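Long-range contacts in beta-galactosidase (Geobacillus stearothermophilus, PDB 4OIF), which probably hydrolyses terminal non-reducing beta-D-galactose residues of beta-D-galactosides, as a zinc-containing trimeric enzyme of glycoside hydrolase family 42: residues E5-T10 with G406-A411; V659-T664 with E678-E683; H342-M347 with M644-E649; A411-L416 with L614-V619. All blocks are in the same frame, centred on the assembly; numbering follows the deposited sequence.

Contact 1 (E5-T10 with G406-A411); sequences ERTYTT and GTNRPA
E5 meets N408 through its backbone: O of E5 takes a weak, bent bond of 3.3 Å from ND2 of N408. Neither segment is helix or strand. The N-terminal arm, running toward strand 16-21 of the TIM barrel, lies here against the linker that leads from helix 386-399 into strand 413-416 of the trimerisation domain. At R6 the backbone comes close, and CA of R6 makes a CA-H...O contact of 3.2 Å with O of G406. From CG to NE the R6 side chain is extended and lies beside T407, the two pointing the same way, with NE of R6 3.9 Å from CG2 of T407. Its guanidinium forms a salt bridge with E637 and also bonds to the carbonyl of G403 in the same linker. T7 carries most of the polar contact. Its N gives a nearly straight bond to O of G406 (2.8 Å, 165° at the hydrogen). A chi1 of 63° sets OG1 of T7 between N and the carbonyl carbon, where it receives a 3.2 Å bond from ND2 of N408, lying close to the amide plane of that side chain. The two side chains cross at about a right angle, and both also touch P317. Replacing N408 by an alanine removes this donor, and OG1 of T7 would probably be left freer to turn. Last comes Y8, its ring near G406, where a CB would jam against the preceding carbonyl and sit tight to CD1 of Y8. CA of G406 makes a 3.5 Å CA-H...O contact with O of T7.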
loop_
_atom_site.group_PDB
_atom_site.type_symbol
_atom_site.label_atom_id
_atom_site.label_comp_id
_atom_site.label_asym_id
_atom_site.label_seq_id
_atom_site.Cartn_x
_atom_site.Cartn_y
_atom_site.Cartn_z
ATOM N N GLU A 5 21.480 -13.495 46.382
ATOM C CA GLU A 5 21.809 -14.899 46.201
ATOM C C GLU A 5 21.536 -15.312 44.762
ATOM O O GLU A 5 20.614 -14.809 44.125
ATOM C CB GLU A 5 21.039 -15.783 47.185
ATOM C CG GLU A 5 21.943 -16.776 47.925
ATOM C CD GLU A 5 22.679 -17.728 46.983
ATOM O OE1 GLU A 5 22.012 -18.514 46.274
ATOM O OE2 GLU A 5 23.928 -17.675 46.934
ATOM N N ARG A 6 22.367 -16.210 44.246
ATOM C CA ARG A 6 22.184 -16.716 42.896
ATOM C C ARG A 6 20.913 -17.545 42.800
ATOM O O ARG A 6 20.521 -18.228 43.746
ATOM C CB ARG A 6 23.386 -17.551 42.455
ATOM C CG ARG A 6 24.651 -16.746 42.224
ATOM C CD ARG A 6 25.799 -17.680 41.923
ATOM N NE ARG A 6 27.000 -16.966 41.500
ATOM C CZ ARG A 6 27.924 -16.480 42.325
ATOM N NH1 ARG A 6 27.789 -16.615 43.641
ATOM N NH2 ARG A 6 28.984 -15.851 41.829
ATOM N N THR A 7 20.258 -17.464 41.653
ATOM C CA THR A 7 19.098 -18.293 41.384
ATOM C C THR A 7 19.276 -18.927 40.007
ATOM O O THR A 7 19.141 -18.259 38.981
ATOM C CB THR A 7 17.794 -17.476 41.453
ATOM O OG1 THR A 7 17.813 -16.469 40.444
ATOM C CG2 THR A 7 17.647 -16.803 42.821
ATOM N N TYR A 8 19.602 -20.214 39.992
ATOM C CA TYR A 8 19.903 -20.917 38.745
ATOM C C TYR A 8 18.636 -21.367 38.021
ATOM O O TYR A 8 17.725 -21.930 38.632
ATOM C CB TYR A 8 20.804 -22.119 39.024
ATOM C CG TYR A 8 22.168 -21.757 39.583
ATOM C CD1 TYR A 8 23.284 -21.681 38.752
ATOM C CD2 TYR A 8 22.341 -21.503 40.938
ATOM C CE1 TYR A 8 24.533 -21.360 39.258
ATOM C CE2 TYR A 8 23.588 -21.177 41.453
ATOM C CZ TYR A 8 24.678 -21.108 40.608
ATOM O OH TYR A 8 25.916 -20.786 41.114
ATOM N N THR A 9 18.578 -21.124 36.716
ATOM C CA THR A 9 17.371 -21.446 35.962
ATOM C C THR A 9 17.463 -22.842 35.349
ATOM O O THR A 9 16.441 -23.453 35.041
ATOM C CB THR A 9 17.081 -20.392 34.853
ATOM O OG1 THR A 9 18.211 -20.272 33.975
ATOM C CG2 THR A 9 16.765 -19.027 35.471
ATOM N N THR A 10 18.685 -23.342 35.170
ATOM C CA THR A 10 18.890 -24.718 34.718
ATOM C C THR A 10 19.941 -25.400 35.567
ATOM O O THR A 10 20.532 -24.785 36.458
ATOM C CB THR A 10 19.339 -24.820 33.239
ATOM O OG1 THR A 10 20.768 -24.760 33.164
ATOM C CG2 THR A 10 18.756 -23.712 32.418
ATOM N N GLY A 406 23.310 -17.320 37.052
ATOM C CA GLY A 406 22.375 -17.283 38.159
ATOM C C GLY A 406 22.375 -15.992 38.952
ATOM O O GLY A 406 21.546 -15.825 39.843
ATOM N N THR A 407 23.295 -15.079 38.654
ATOM C CA THR A 407 23.280 -13.789 39.344
ATOM C C THR A 407 22.106 -12.924 38.887
ATOM O O THR A 407 21.735 -12.916 37.702
ATOM C CB THR A 407 24.585 -12.990 39.126
ATOM O OG1 THR A 407 24.809 -12.806 37.718
ATOM C CG2 THR A 407 25.770 -13.717 39.753
ATOM N N ASN A 408 21.540 -12.189 39.834
ATOM C CA ASN A 408 20.457 -11.256 39.549
ATOM C C ASN A 408 20.950 -9.814 39.528
ATOM O O ASN A 408 22.164 -9.564 39.552
ATOM C CB ASN A 408 19.338 -11.432 40.573
ATOM C CG ASN A 408 18.685 -12.813 40.483
ATOM O OD1 ASN A 408 17.921 -13.095 39.550
ATOM N ND2 ASN A 408 18.990 -13.680 41.446
ATOM N N ARG A 409 20.021 -8.865 39.460
ATOM C CA ARG A 409 20.400 -7.459 39.342
ATOM C C ARG A 409 19.252 -6.533 39.701
ATOM O O ARG A 409 18.605 -5.953 38.821
ATOM C CB ARG A 409 20.891 -7.140 37.932
ATOM C CG ARG A 409 20.155 -7.862 36.808
ATOM C CD ARG A 409 20.484 -7.218 35.480
ATOM N NE ARG A 409 19.909 -5.880 35.413
ATOM C CZ ARG A 409 20.356 -4.910 34.627
ATOM N NH1 ARG A 409 21.403 -5.123 33.844
ATOM N NH2 ARG A 409 19.757 -3.725 34.629
ATOM N N PRO A 410 19.015 -6.372 41.007
ATOM C CA PRO A 410 17.872 -5.611 41.506
ATOM C C PRO A 410 17.950 -4.162 41.067
ATOM O O PRO A 410 19.032 -3.575 41.015
ATOM C CB PRO A 410 17.996 -5.741 43.032
ATOM C CG PRO A 410 18.881 -6.931 43.250
ATOM C CD PRO A 410 19.856 -6.877 42.103
ATOM N N ALA A 411 16.800 -3.597 40.739
ATOM C CA ALA A 411 16.741 -2.217 40.297
ATOM C C ALA A 411 15.872 -1.417 41.254
ATOM O O ALA A 411 14.933 -1.951 41.839
ATOM C CB ALA A 411 16.199 -2.133 38.857
#

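Contact 2 (V659-T664 with E678-E683); sequences VKDLFT and EVRVVE
V659 and V682 cross at about a right angle in the antiparallel sheet of the C-terminal domain, CG2 of V659 lying 3.5 Å from CG2 of V682. The backbones beneath are paired tightly at K660 and E683, a hydrogen-bonded pair with N of K660 to O of E683 and N of E683 to O of K660 both 2.8 Å; D661 and V682 follow as a non-hydrogen-bonded pair. As the chain leaves the strand, N of L662 still reaches O of V681. V681 then serves two neighbours with its two methyls: CG1 approaches CD2 of L662, and CG2 comes obliquely to the F663 ring, 3.7 Å from CZ. L662 turns its other methyl across the end of E683, CD1 sitting 3.3 Å from OE2, while OE1 of that glutamate pairs with R685. In D661, CG is anti to the backbone N (chi1 -179°), which brings OD1 back over the following turn. There OD1 accepts from N of F663 at 2.6 Å, nearly along the C-O bond, closing an Asx turn; N of T664, at 2.9 Å from above the carboxylate plane, extends it to an Asx motif. D661 and R680 cross at about a right angle; a charge pairing is plausible, but its modelled geometry is doubtful. What the chemistry secures is the strand end: paired backbones up to L662, then a turn fastened by one carboxylate oxygen.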
loop_
_atom_site.group_PDB
_atom_site.type_symbol
_atom_site.label_atom_id
_atom_site.label_comp_id
_atom_site.label_asym_id
_atom_site.label_seq_id
_atom_site.Cartn_x
_atom_site.Cartn_y
_atom_site.Cartn_z
ATOM N N VAL A 659 39.206 -2.701 40.124
ATOM C CA VAL A 659 38.439 -3.859 39.729
ATOM C C VAL A 659 39.375 -4.813 39.033
ATOM O O VAL A 659 40.503 -4.445 38.708
ATOM C CB VAL A 659 37.303 -3.478 38.776
ATOM C CG1 VAL A 659 36.209 -2.725 39.505
ATOM C CG2 VAL A 659 37.861 -2.630 37.638
ATOM N N LYS A 660 38.908 -6.030 38.779
ATOM C CA LYS A 660 39.759 -7.055 38.193
ATOM C C LYS A 660 39.154 -7.545 36.892
ATOM O O LYS A 660 37.989 -7.945 36.845
ATOM C CB LYS A 660 39.962 -8.217 39.173
ATOM C CG LYS A 660 40.634 -7.819 40.506
ATOM C CD LYS A 660 39.630 -7.268 41.539
ATOM C CE LYS A 660 40.301 -6.551 42.710
ATOM N NZ LYS A 660 39.301 -5.724 43.455
ATOM N N ASP A 661 39.943 -7.489 35.828
ATOM C CA ASP A 661 39.502 -7.972 34.530
ATOM C C ASP A 661 39.182 -9.475 34.560
ATOM O O ASP A 661 40.059 -10.309 34.755
ATOM C CB ASP A 661 40.561 -7.673 33.477
ATOM C CG ASP A 661 40.152 -8.130 32.087
ATOM O OD1 ASP A 661 39.786 -9.309 31.911
ATOM O OD2 ASP A 661 40.208 -7.308 31.155
ATOM N N LEU A 662 37.924 -9.807 34.309
ATOM C CA LEU A 662 37.446 -11.175 34.429
ATOM C C LEU A 662 38.132 -12.133 33.456
ATOM O O LEU A 662 38.188 -13.334 33.711
ATOM C CB LEU A 662 35.936 -11.213 34.215
ATOM C CG LEU A 662 35.197 -12.396 34.819
ATOM C CD1 LEU A 662 35.273 -12.317 36.335
ATOM C CD2 LEU A 662 33.759 -12.387 34.355
ATOM N N PHE A 663 38.651 -11.607 32.351
ATOM C CA PHE A 663 39.328 -12.433 31.347
ATOM C C PHE A 663 40.837 -12.610 31.572
ATOM O O PHE A 663 41.403 -13.633 31.184
ATOM C CB PHE A 663 39.124 -11.842 29.959
ATOM C CG PHE A 663 37.693 -11.732 29.558
ATOM C CD1 PHE A 663 36.781 -12.706 29.922
ATOM C CD2 PHE A 663 37.255 -10.656 28.811
ATOM C CE1 PHE A 663 35.456 -12.613 29.547
ATOM C CE2 PHE A 663 35.930 -10.554 28.436
ATOM C CZ PHE A 663 35.028 -11.537 28.805
ATOM N N THR A 664 41.491 -11.621 32.177
ATOM C CA THR A 664 42.945 -11.642 32.294
ATOM C C THR A 664 43.432 -11.670 33.727
ATOM O O THR A 664 44.602 -11.940 33.984
ATOM C CB THR A 664 43.585 -10.424 31.634
ATOM O OG1 THR A 664 43.345 -9.267 32.449
ATOM C CG2 THR A 664 43.029 -10.212 30.236
ATOM N N GLU A 678 34.539 -2.428 21.691
ATOM C CA GLU A 678 35.216 -3.186 22.718
ATOM C C GLU A 678 34.377 -3.273 23.969
ATOM O O GLU A 678 33.728 -2.307 24.364
ATOM C CB GLU A 678 36.568 -2.575 23.063
ATOM C CG GLU A 678 37.342 -3.431 24.046
ATOM C CD GLU A 678 38.666 -2.834 24.393
ATOM O OE1 GLU A 678 39.028 -1.807 23.774
ATOM O OE2 GLU A 678 39.335 -3.390 25.284
ATOM N N VAL A 679 34.386 -4.448 24.580
ATOM C CA VAL A 679 33.738 -4.638 25.856
ATOM C C VAL A 679 34.799 -4.953 26.885
ATOM O O VAL A 679 35.784 -5.618 26.613
ATOM C CB VAL A 679 32.693 -5.779 25.829
ATOM C CG1 VAL A 679 31.960 -5.861 27.165
ATOM C CG2 VAL A 679 31.702 -5.585 24.685
ATOM N N ARG A 680 34.594 -4.447 28.080
ATOM C CA ARG A 680 35.424 -4.793 29.194
ATOM C C ARG A 680 34.535 -5.486 30.207
ATOM O O ARG A 680 33.501 -4.955 30.583
ATOM C CB ARG A 680 36.059 -3.544 29.779
ATOM C CG ARG A 680 37.517 -3.684 30.014
ATOM C CD ARG A 680 38.329 -3.753 28.731
ATOM N NE ARG A 680 39.735 -3.618 29.101
ATOM C CZ ARG A 680 40.467 -4.633 29.533
ATOM N NH1 ARG A 680 39.933 -5.848 29.582
ATOM N NH2 ARG A 680 41.726 -4.449 29.886
ATOM N N VAL A 681 34.893 -6.691 30.621
ATOM C CA VAL A 681 34.114 -7.359 31.655
ATOM C C VAL A 681 34.943 -7.404 32.915
ATOM O O VAL A 681 36.055 -7.933 32.942
ATOM C CB VAL A 681 33.687 -8.763 31.248
ATOM C CG1 VAL A 681 32.837 -9.377 32.339
ATOM C CG2 VAL A 681 32.881 -8.691 29.966
ATOM N N VAL A 682 34.383 -6.848 33.970
ATOM C CA VAL A 682 35.163 -6.477 35.125
ATOM C C VAL A 682 34.523 -7.003 36.406
ATOM O O VAL A 682 33.317 -7.189 36.478
ATOM C CB VAL A 682 35.346 -4.941 35.120
ATOM C CG1 VAL A 682 34.765 -4.278 36.357
ATOM C CG2 VAL A 682 36.805 -4.609 34.932
ATOM N N GLU A 683 35.349 -7.304 37.395
ATOM C CA GLU A 683 34.850 -7.874 38.640
ATOM C C GLU A 683 35.247 -6.990 39.807
ATOM O O GLU A 683 36.373 -6.495 39.870
ATOM C CB GLU A 683 35.383 -9.294 38.834
ATOM C CG GLU A 683 35.026 -9.930 40.160
ATOM C CD GLU A 683 35.774 -11.229 40.399
ATOM O OE1 GLU A 683 35.808 -11.696 41.556
ATOM O OE2 GLU A 683 36.335 -11.780 39.429
#

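Contact 3 (H342-M347 with M644-E649); sequences HFLSSM and MNFTEE
OD1 of N645 is gripped twice by T647: OG1 of T647 donates to it at 2.7 Å, in the carbonyl plane and on a lone pair, and N of T647 reaches it at 3.0 Å from above that plane. The second bond closes an Asx turn just where strand 638-645 ends. On the other branch of the amide, ND2 of N645 bonds to O of E649 at 2.9 Å, and also to the carbonyl of D675. With the turn held in this way, F646 is presented to helix 341-351 of the TIM-barrel domain. On the helix, L344 makes the contact. Its CG stands anti to the backbone N (chi1 165°), which sends both methyls at the C-terminal domain. CD1 of L344 sits over one face of the F646 ring, 3.7 Å from the centroid and 18° off the normal, a CH-pi contact. The same methyl lies 3.7 Å from CB of M644, while CD2 rests 3.6 Å from O of N645. With an alanine in place of F646 the ring under L344 is gone, and a gap is likely to open between helix and turn. V679 of the neighbouring strand also packs on L344. No hydrogen bond joins the two segments; the N645 amide is spent on T647, E649 and D675, so between these two segments the buried seam rests on apolar packing.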
loop_
_atom_site.group_PDB
_atom_site.type_symbol
_atom_site.label_atom_id
_atom_site.label_comp_id
_atom_site.label_asym_id
_atom_site.label_seq_id
_atom_site.Cartn_x
_atom_site.Cartn_y
_atom_site.Cartn_z
ATOM N N HIS A 342 29.310 -8.719 17.115
ATOM C CA HIS A 342 28.702 -9.923 17.650
ATOM C C HIS A 342 29.142 -10.135 19.091
ATOM O O HIS A 342 28.312 -10.376 19.987
ATOM C CB HIS A 342 29.040 -11.153 16.816
ATOM C CG HIS A 342 28.425 -12.399 17.363
ATOM N ND1 HIS A 342 27.074 -12.509 17.601
ATOM C CD2 HIS A 342 28.975 -13.564 17.779
ATOM C CE1 HIS A 342 26.813 -13.699 18.109
ATOM N NE2 HIS A 342 27.951 -14.356 18.233
ATOM N N PHE A 343 30.447 -10.027 19.317
ATOM C CA PHE A 343 30.980 -10.137 20.672
ATOM C C PHE A 343 30.283 -9.136 21.623
ATOM O O PHE A 343 29.781 -9.498 22.716
ATOM C CB PHE A 343 32.504 -9.928 20.675
ATOM C CG PHE A 343 33.138 -10.301 21.969
ATOM C CD1 PHE A 343 33.540 -11.601 22.204
ATOM C CD2 PHE A 343 33.260 -9.370 22.992
ATOM C CE1 PHE A 343 34.075 -11.962 23.428
ATOM C CE2 PHE A 343 33.800 -9.722 24.208
ATOM C CZ PHE A 343 34.205 -11.023 24.426
ATOM N N LEU A 344 30.224 -7.889 21.169
ATOM C CA LEU A 344 29.625 -6.786 21.919
ATOM C C LEU A 344 28.180 -7.063 22.305
ATOM O O LEU A 344 27.814 -6.960 23.489
ATOM C CB LEU A 344 29.716 -5.499 21.095
ATOM C CG LEU A 344 28.888 -4.268 21.462
ATOM C CD1 LEU A 344 29.156 -3.774 22.883
ATOM C CD2 LEU A 344 29.120 -3.149 20.441
ATOM N N SER A 345 27.370 -7.425 21.311
ATOM C CA SER A 345 25.952 -7.707 21.538
ATOM C C SER A 345 25.743 -8.913 22.476
ATOM O O SER A 345 24.839 -8.906 23.327
ATOM C CB SER A 345 25.225 -7.923 20.203
ATOM O OG SER A 345 25.631 -9.100 19.531
ATOM N N SER A 346 26.583 -9.935 22.344
ATOM C CA SER A 346 26.463 -11.076 23.241
ATOM C C SER A 346 26.742 -10.669 24.688
ATOM O O SER A 346 26.012 -11.062 25.637
ATOM C CB SER A 346 27.408 -12.189 22.801
ATOM O OG SER A 346 27.209 -12.484 21.436
ATOM N N MET A 347 27.793 -9.868 24.860
ATOM C CA MET A 347 28.111 -9.382 26.196
ATOM C C MET A 347 26.967 -8.533 26.747
ATOM O O MET A 347 26.658 -8.615 27.942
ATOM C CB MET A 347 29.413 -8.586 26.193
ATOM C CG MET A 347 30.622 -9.429 25.829
ATOM S SD MET A 347 30.902 -10.770 27.001
ATOM C CE MET A 347 30.908 -12.173 25.899
ATOM N N MET A 644 30.619 -1.391 27.917
ATOM C CA MET A 644 30.386 -1.699 26.513
ATOM C C MET A 644 30.411 -0.462 25.610
ATOM O O MET A 644 29.645 0.483 25.796
ATOM C CB MET A 644 29.046 -2.441 26.376
ATOM C CG MET A 644 28.981 -3.704 27.217
ATOM S SD MET A 644 27.322 -4.390 27.375
ATOM C CE MET A 644 26.502 -3.151 28.370
ATOM N N ASN A 645 31.301 -0.466 24.630
ATOM C CA ASN A 645 31.387 0.656 23.704
ATOM C C ASN A 645 30.472 0.457 22.502
ATOM O O ASN A 645 30.855 -0.179 21.527
ATOM C CB ASN A 645 32.831 0.857 23.244
ATOM C CG ASN A 645 32.997 2.064 22.339
ATOM O OD1 ASN A 645 32.049 2.823 22.096
ATOM N ND2 ASN A 645 34.213 2.252 21.831
ATOM N N PHE A 646 29.265 1.014 22.569
ATOM C CA PHE A 646 28.341 0.912 21.447
ATOM C C PHE A 646 28.519 2.074 20.453
ATOM O O PHE A 646 27.537 2.611 19.937
ATOM C CB PHE A 646 26.892 0.851 21.950
ATOM C CG PHE A 646 26.473 -0.516 22.451
ATOM C CD1 PHE A 646 26.263 -1.567 21.559
ATOM C CD2 PHE A 646 26.270 -0.748 23.814
ATOM C CE1 PHE A 646 25.862 -2.832 22.019
ATOM C CE2 PHE A 646 25.874 -2.001 24.273
ATOM C CZ PHE A 646 25.673 -3.052 23.364
ATOM N N THR A 647 29.771 2.461 20.192
ATOM C CA THR A 647 30.052 3.509 19.210
ATOM C C THR A 647 31.143 3.035 18.273
ATOM O O THR A 647 31.846 2.068 18.572
ATOM C CB THR A 647 30.516 4.829 19.850
ATOM O OG1 THR A 647 31.913 4.738 20.140
ATOM C CG2 THR A 647 29.753 5.127 21.139
ATOM N N GLU A 648 31.316 3.740 17.162
ATOM C CA GLU A 648 32.285 3.334 16.157
ATOM C C GLU A 648 33.630 4.055 16.305
ATOM O O GLU A 648 34.387 4.178 15.338
ATOM C CB GLU A 648 31.721 3.556 14.749
ATOM C CG GLU A 648 30.732 2.490 14.293
ATOM C CD GLU A 648 29.354 2.661 14.915
ATOM O OE1 GLU A 648 28.928 3.822 15.141
ATOM O OE2 GLU A 648 28.706 1.632 15.193
ATOM N N GLU A 649 33.944 4.511 17.514
ATOM C CA GLU A 649 35.216 5.190 17.742
ATOM C C GLU A 649 35.862 4.858 19.089
ATOM O O GLU A 649 35.252 4.237 19.967
ATOM C CB GLU A 649 35.022 6.698 17.619
ATOM C CG GLU A 649 33.962 7.223 18.552
ATOM C CD GLU A 649 33.558 8.640 18.234
ATOM O OE1 GLU A 649 34.361 9.561 18.505
ATOM O OE2 GLU A 649 32.434 8.827 17.714
#

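Contact 4 (A411-L416 with L614-V619); sequences AEVAIL and LDLRPV
L616 lays its methyls against V413, crossing it at about a right angle, with CD1 of L616 3.8 Å from CG2 of V413. This is packing inside the trimerisation domain: V413 opens strand 413-416, which runs parallel between strands 456-459 and 470-473, an alpha/beta arrangement consistent with the glutaminase-like family of this domain. L616 follows helix 600-613, which ends in a Schellman motif with D615 at positive phi (56°). F449 of helix 438-451 touches both V413 and L616, so strand, loop and helix meet around the leucine. L616 has CG anti to its carbonyl carbon (chi1 -54°), which swings its branched end back toward the strand. E412 carries the polar half, and it does so through water. Extended beyond CG, it brings OE1 alongside the loop, 4.1 Å from CD2 of L616 and bonded to two waters. Water 1 also bonds to O of D615 at 3.0 Å and accepts from N of R617 at 2.9 Å; water 2 joins the same carboxylate oxygen to O of R617. OE2 of E412 forms a salt bridge with K469, a lysine that also bonds to the carbonyl of L614, which ties glutamate and loop together a second time. On the outer side the loop carries its own ion pair, and NE of R617 lies 3.2 Å from OD1 of D615.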
loop_
_atom_site.group_PDB
_atom_site.type_symbol
_atom_site.label_atom_id
_atom_site.label_comp_id
_atom_site.label_asym_id
_atom_site.label_seq_id
_atom_site.Cartn_x
_atom_site.Cartn_y
_atom_site.Cartn_z
ATOM N N ALA A 411 16.800 -3.597 40.739
ATOM C CA ALA A 411 16.741 -2.217 40.297
ATOM C C ALA A 411 15.872 -1.417 41.254
ATOM O O ALA A 411 14.933 -1.951 41.839
ATOM C CB ALA A 411 16.199 -2.133 38.857
ATOM N N GLU A 412 16.194 -0.139 41.419
ATOM C CA GLU A 412 15.376 0.765 42.225
ATOM C C GLU A 412 14.398 1.547 41.368
ATOM O O GLU A 412 13.611 2.346 41.881
ATOM C CB GLU A 412 16.257 1.734 42.992
ATOM C CG GLU A 412 17.272 1.053 43.862
ATOM C CD GLU A 412 18.130 2.040 44.585
ATOM O OE1 GLU A 412 18.923 2.728 43.910
ATOM O OE2 GLU A 412 17.996 2.137 45.821
ATOM N N VAL A 413 14.475 1.320 40.060
ATOM C CA VAL A 413 13.645 2.029 39.101
ATOM C C VAL A 413 12.869 1.039 38.257
ATOM O O VAL A 413 13.421 0.068 37.728
ATOM C CB VAL A 413 14.476 2.952 38.178
ATOM C CG1 VAL A 413 13.566 3.746 37.268
ATOM C CG2 VAL A 413 15.326 3.894 39.009
ATOM N N ALA A 414 11.572 1.299 38.142
ATOM C CA ALA A 414 10.699 0.455 37.361
ATOM C C ALA A 414 9.967 1.282 36.312
ATOM O O ALA A 414 9.561 2.407 36.583
ATOM C CB ALA A 414 9.712 -0.263 38.270
ATOM N N ILE A 415 9.827 0.721 35.111
ATOM C CA ILE A 415 8.937 1.258 34.086
ATOM C C ILE A 415 7.760 0.285 33.865
ATOM O O ILE A 415 7.954 -0.882 33.551
ATOM C CB ILE A 415 9.676 1.489 32.762
ATOM C CG1 ILE A 415 10.787 2.519 32.947
ATOM C CG2 ILE A 415 8.692 1.907 31.661
ATOM C CD1 ILE A 415 11.547 2.848 31.663
ATOM N N LEU A 416 6.540 0.761 34.046
ATOM C CA LEU A 416 5.375 -0.093 33.943
ATOM C C LEU A 416 4.882 -0.164 32.494
ATOM O O LEU A 416 4.640 0.856 31.849
ATOM C CB LEU A 416 4.273 0.410 34.880
ATOM C CG LEU A 416 2.899 -0.260 34.857
ATOM C CD1 LEU A 416 2.993 -1.707 35.226
ATOM C CD2 LEU A 416 1.947 0.475 35.802
ATOM N N LEU A 614 16.367 10.911 44.732
ATOM C CA LEU A 614 16.167 9.571 45.261
ATOM C C LEU A 614 17.456 8.779 45.413
ATOM O O LEU A 614 17.418 7.592 45.760
ATOM C CB LEU A 614 15.215 8.789 44.361
ATOM C CG LEU A 614 13.847 9.414 44.204
ATOM C CD1 LEU A 614 12.994 8.513 43.336
ATOM C CD2 LEU A 614 13.246 9.595 45.581
ATOM N N ASP A 615 18.586 9.425 45.151
ATOM C CA ASP A 615 19.876 8.751 45.245
ATOM C C ASP A 615 19.912 7.501 44.360
ATOM O O ASP A 615 20.159 6.395 44.835
ATOM C CB ASP A 615 20.185 8.387 46.704
ATOM C CG ASP A 615 21.599 7.848 46.889
ATOM O OD1 ASP A 615 22.520 8.304 46.177
ATOM O OD2 ASP A 615 21.783 6.953 47.740
ATOM N N LEU A 616 19.642 7.694 43.072
ATOM C CA LEU A 616 19.671 6.614 42.095
ATOM C C LEU A 616 21.054 6.519 41.478
ATOM O O LEU A 616 21.519 7.468 40.843
ATOM C CB LEU A 616 18.620 6.842 41.010
ATOM C CG LEU A 616 17.205 7.068 41.534
ATOM C CD1 LEU A 616 16.253 7.303 40.377
ATOM C CD2 LEU A 616 16.758 5.896 42.406
ATOM N N ARG A 617 21.709 5.377 41.665
ATOM C CA ARG A 617 23.086 5.201 41.214
ATOM C C ARG A 617 23.257 3.960 40.350
ATOM O O ARG A 617 22.434 3.046 40.394
ATOM C CB ARG A 617 24.035 5.124 42.416
ATOM C CG ARG A 617 24.353 6.486 43.008
ATOM C CD ARG A 617 25.460 6.423 44.042
ATOM N NE ARG A 617 24.958 6.334 45.413
ATOM C CZ ARG A 617 25.686 6.627 46.490
ATOM N NH1 ARG A 617 26.945 7.036 46.356
ATOM N NH2 ARG A 617 25.154 6.522 47.704
ATOM N N PRO A 618 24.323 3.930 39.542
ATOM C CA PRO A 618 24.718 2.670 38.918
ATOM C C PRO A 618 25.304 1.737 39.960
ATOM O O PRO A 618 25.583 2.164 41.083
ATOM C CB PRO A 618 25.784 3.095 37.913
ATOM C CG PRO A 618 26.320 4.364 38.464
ATOM C CD PRO A 618 25.148 5.054 39.073
ATOM N N VAL A 619 25.500 0.480 39.593
ATOM C CA VAL A 619 26.132 -0.462 40.494
ATOM C C VAL A 619 27.614 -0.102 40.639
ATOM O O VAL A 619 28.146 -0.068 41.734
ATOM C CB VAL A 619 25.959 -1.897 39.989
ATOM C CG1 VAL A 619 26.941 -2.832 40.670
ATOM C CG2 VAL A 619 24.519 -2.350 40.188
HETATM O O HOH W 1 21.248 3.713 43.994
HETATM O O HOH W 2 19.853 2.986 41.620
#

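Contacts 2 and 3 are neighbours, their centres about 14 Å apart: strands 638-645 and 679-685 lie side by side in the C-terminal sheet, and V679 packs on L344, M347 and M644. Contacts 1 and 4 share A411, with centres about 18 Å apart; the linker fastened by the N-terminal arm runs straight into the strand of contact 4. Along the chain contact 1 crosses contact 3, contact 4 is nested inside the loop that contact 3 closes, and contact 2 comes last. Contact 3 joins barrel and C-terminal domain, contact 1 sets the N-terminal arm on the linker, and contacts 2 and 4 each hold their own domain together.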